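PDB 6BDE: 2,4-dihydroxyhept-2-ene-1,7-dioic acid aldolase from Kordia algicida OT-1, which binds heme and, as an H-NOX family protein, probably senses nitric oxide or oxygen; its iron here is ferrous and unliganded. Local coordinates for residues K2-T7 with E72-V77. The protein carries 1 engineered substitution. Residues are numbered along the deposited sequence; the frame is centred on the assembly and turned at random.
Sequences KGIIFT and EHFFSV. With HEM (protoporphyrin IX containing Fe), chain B.
The phenyl ring of Phe74 overlaps the outer methyl of Ile5 in the heme pocket of this H-NOX domain, where helix 3-17 meets helix 63-81. CD1 of Ile5 lies 3.6 Å from CZ of Phe74; it comes at the ring obliquely, and the two side chains cross at about a right angle. In Ile5, chi1 (-51°) sets CG1 anti to the carbonyl carbon, and a second bend at chi2 carries CD1 to Phe74. The same CD1 reaches the heme, 3.6 Å from CAA, the first carbon of a propionate arm. Isoleucine suits this place because its CG1-CD1 arm is long enough to touch both the ring and CAA, while the beta-branch limits its rotation. Cutting Ile5 back to an alanine here removes CG1 and CD1, which is likely to open a gap between the Phe74 ring and CAA of the heme. Phe74, buried and wholly apolar, bridges the helices: Ile4 CG1 sits at the ring's edge, 4.4 Å from CE1, while Val77 CB of its own helix lies over one face, 4.1 Å above the plane and displaced from the ring centre. No hydrogen bond crosses between the segments; the contact between them is apolar packing. Polar contacts border the site instead. The side-chain amine of Lys2 is hydrogen-bonded to Thr42 OG1 and Ile40 O, and Tyr133, Ser135 and Arg137 are among the further residues that bind the heme. The backbone N of Lys2 donates a nearly straight hydrogen bond (165°) to propionate oxygen O2A of the heme at 2.7 Å.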
loop_
_atom_site.group_PDB
_atom_site.type_symbol
_atom_site.label_atom_id
_atom_site.label_comp_id
_atom_site.label_asym_id
_atom_site.label_seq_id
_atom_site.Cartn_x
_atom_site.Cartn_y
_atom_site.Cartn_z
ATOM N N LYS A 2 -11.046 -5.083 2.194
ATOM C CA LYS A 2 -11.312 -6.308 1.455
ATOM C C LYS A 2 -10.421 -7.441 1.951
ATOM O O LYS A 2 -9.313 -7.222 2.450
ATOM C CB LYS A 2 -11.098 -6.087 -0.043
ATOM C CG LYS A 2 -12.090 -5.122 -0.674
ATOM C CD LYS A 2 -13.525 -5.469 -0.298
ATOM C CE LYS A 2 -13.963 -6.795 -0.904
ATOM N NZ LYS A 2 -15.267 -7.254 -0.353
ATOM N N GLY A 3 -10.922 -8.670 1.807
ATOM C CA GLY A 3 -10.212 -9.830 2.311
ATOM C C GLY A 3 -8.919 -10.136 1.586
ATOM O O GLY A 3 -8.045 -10.796 2.158
ATOM N N ILE A 4 -8.777 -9.675 0.340
ATOM C CA ILE A 4 -7.533 -9.896 -0.394
ATOM C C ILE A 4 -6.368 -9.217 0.312
ATOM O O ILE A 4 -5.234 -9.712 0.274
ATOM C CB ILE A 4 -7.681 -9.415 -1.853
ATOM C CG1 ILE A 4 -6.384 -9.645 -2.634
ATOM C CG2 ILE A 4 -8.094 -7.950 -1.902
ATOM C CD1 ILE A 4 -6.106 -11.100 -2.937
ATOM N N ILE A 5 -6.624 -8.091 0.980
ATOM C CA ILE A 5 -5.572 -7.421 1.736
ATOM C C ILE A 5 -5.161 -8.265 2.935
ATOM O O ILE A 5 -3.979 -8.324 3.292
ATOM C CB ILE A 5 -6.034 -6.016 2.159
ATOM C CG1 ILE A 5 -6.572 -5.251 0.950
ATOM C CG2 ILE A 5 -4.893 -5.248 2.805
ATOM C CD1 ILE A 5 -5.540 -5.032 -0.135
ATOM N N PHE A 6 -6.123 -8.938 3.569
ATOM C CA PHE A 6 -5.809 -9.782 4.718
ATOM C C PHE A 6 -5.062 -11.040 4.291
ATOM O O PHE A 6 -4.053 -11.412 4.901
ATOM C CB PHE A 6 -7.091 -10.151 5.466
ATOM C CG PHE A 6 -7.650 -9.039 6.305
ATOM C CD1 PHE A 6 -7.197 -8.832 7.599
ATOM C CD2 PHE A 6 -8.637 -8.206 5.805
ATOM C CE1 PHE A 6 -7.715 -7.811 8.375
ATOM C CE2 PHE A 6 -9.159 -7.183 6.575
ATOM C CZ PHE A 6 -8.697 -6.985 7.862
ATOM N N THR A 7 -5.547 -11.710 3.242
ATOM C CA THR A 7 -4.957 -12.983 2.837
ATOM C C THR A 7 -3.525 -12.806 2.344
ATOM O O THR A 7 -2.637 -13.589 2.701
ATOM C CB THR A 7 -5.817 -13.642 1.757
ATOM O OG1 THR A 7 -5.918 -12.771 0.623
ATOM C CG2 THR A 7 -7.212 -13.937 2.292
ATOM N N GLU A 72 5.107 -3.061 -1.226
ATOM C CA GLU A 72 5.928 -3.502 -2.349
ATOM C C GLU A 72 5.498 -4.881 -2.833
ATOM O O GLU A 72 5.477 -5.141 -4.041
ATOM C CB GLU A 72 7.404 -3.502 -1.952
ATOM C CG GLU A 72 7.952 -2.123 -1.624
ATOM C CD GLU A 72 9.466 -2.088 -1.572
ATOM O OE1 GLU A 72 10.086 -3.160 -1.411
ATOM O OE2 GLU A 72 10.037 -0.984 -1.697
ATOM N N HIS A 73 5.141 -5.772 -1.904
ATOM C CA HIS A 73 4.690 -7.103 -2.297
ATOM C C HIS A 73 3.341 -7.045 -3.001
ATOM O O HIS A 73 3.087 -7.820 -3.932
ATOM C CB HIS A 73 4.612 -8.017 -1.074
ATOM C CG HIS A 73 3.854 -9.285 -1.316
ATOM N ND1 HIS A 73 4.353 -10.315 -2.084
ATOM C CD2 HIS A 73 2.630 -9.687 -0.898
ATOM C CE1 HIS A 73 3.472 -11.298 -2.125
ATOM N NE2 HIS A 73 2.417 -10.942 -1.414
ATOM N N PHE A 74 2.461 -6.135 -2.575
ATOM C CA PHE A 74 1.132 -6.063 -3.170
ATOM C C PHE A 74 1.164 -5.576 -4.612
ATOM O O PHE A 74 0.217 -5.840 -5.361
ATOM C CB PHE A 74 0.220 -5.160 -2.339
ATOM C CG PHE A 74 -1.240 -5.327 -2.654
ATOM C CD1 PHE A 74 -1.935 -6.443 -2.215
ATOM C CD2 PHE A 74 -1.916 -4.376 -3.400
ATOM C CE1 PHE A 74 -3.276 -6.604 -2.509
ATOM C CE2 PHE A 74 -3.258 -4.530 -3.696
ATOM C CZ PHE A 74 -3.938 -5.645 -3.250
ATOM N N PHE A 75 2.224 -4.873 -5.019
ATOM C CA PHE A 75 2.332 -4.467 -6.417
ATOM C C PHE A 75 2.436 -5.680 -7.331
ATOM O O PHE A 75 1.899 -5.675 -8.445
ATOM C CB PHE A 75 3.534 -3.543 -6.610
ATOM C CG PHE A 75 3.575 -2.878 -7.958
ATOM C CD1 PHE A 75 2.989 -1.638 -8.151
ATOM C CD2 PHE A 75 4.198 -3.493 -9.032
ATOM C CE1 PHE A 75 3.024 -1.024 -9.390
ATOM C CE2 PHE A 75 4.236 -2.885 -10.272
ATOM C CZ PHE A 75 3.648 -1.648 -10.451
ATOM N N SER A 76 3.125 -6.730 -6.878
ATOM C CA SER A 76 3.196 -7.959 -7.661
ATOM C C SER A 76 1.831 -8.625 -7.776
ATOM O O SER A 76 1.538 -9.260 -8.795
ATOM C CB SER A 76 4.211 -8.921 -7.044
ATOM O OG SER A 76 3.736 -9.443 -5.816
ATOM N N VAL A 77 0.990 -8.498 -6.746
ATOM C CA VAL A 77 -0.385 -8.976 -6.850
ATOM C C VAL A 77 -1.136 -8.185 -7.912
ATOM O O VAL A 77 -1.953 -8.736 -8.660
ATOM C CB VAL A 77 -1.087 -8.892 -5.481
ATOM C CG1 VAL A 77 -2.489 -9.479 -5.563
ATOM C CG2 VAL A 77 -0.263 -9.600 -4.416
HETATM C CHA HEM B . -6.284 0.095 -0.728
HETATM C CHB HEM B . -6.564 -2.114 -5.681
HETATM C CHC HEM B . -2.606 1.293 -7.443
HETATM C CHD HEM B . -2.149 3.342 -2.411
HETATM C C1A HEM B . -6.447 -0.670 -2.242
HETATM C C2A HEM B . -7.225 -1.839 -2.065
HETATM C C3A HEM B . -7.291 -2.376 -3.287
HETATM C C4A HEM B . -6.546 -1.499 -4.100
HETATM C CMA HEM B . -8.019 -3.651 -3.707
HETATM C CAA HEM B . -7.873 -2.355 -0.781
HETATM C CBA HEM B . -9.265 -1.726 -0.670
HETATM C CGA HEM B . -10.039 -2.293 0.517
HETATM O O1A HEM B . -11.266 -2.037 0.645
HETATM O O2A HEM B . -9.458 -3.016 1.368
HETATM C C1B HEM B . -5.374 -1.252 -6.441
HETATM C C2B HEM B . -4.872 -1.731 -7.817
HETATM C C3B HEM B . -3.857 -0.810 -8.209
HETATM C C4B HEM B . -3.784 0.178 -7.082
HETATM C CMB HEM B . -5.376 -2.943 -8.601
HETATM C CAB HEM B . -3.031 -0.799 -9.492
HETATM C CBB HEM B . -3.620 -0.758 -10.669
HETATM C C1C HEM B . -2.317 2.009 -5.914
HETATM C C2C HEM B . -1.094 2.716 -5.920
HETATM C C3C HEM B . -0.989 3.218 -4.678
HETATM C C4C HEM B . -2.153 2.784 -4.016
HETATM C CMC HEM B . -0.114 2.878 -7.080
HETATM C CAC HEM B . 0.135 4.079 -4.112
HETATM C CBC HEM B . -0.044 5.375 -3.974
HETATM C C1D HEM B . -3.355 2.415 -1.710
HETATM C C2D HEM B . -3.259 2.532 -0.208
HETATM C C3D HEM B . -4.308 1.711 0.288
HETATM C C4D HEM B . -5.009 1.114 -0.952
HETATM C CMD HEM B . -2.271 3.362 0.609
HETATM C CAD HEM B . -4.664 1.476 1.756
HETATM C CBD HEM B . -6.064 1.994 2.071
HETATM C CGD HEM B . -5.954 3.389 2.675
HETATM O O1D HEM B . -4.860 4.008 2.615
HETATM O O2D HEM B . -6.958 3.914 3.223
HETATM N NA HEM B . -5.902 -0.404 -3.503
HETATM N NB HEM B . -4.626 -0.028 -5.874
HETATM N NC HEM B . -3.034 1.944 -4.714
HETATM N ND HEM B . -4.363 1.492 -2.302
HETATM FE FE HEM B . -4.824 1.141 -4.239
#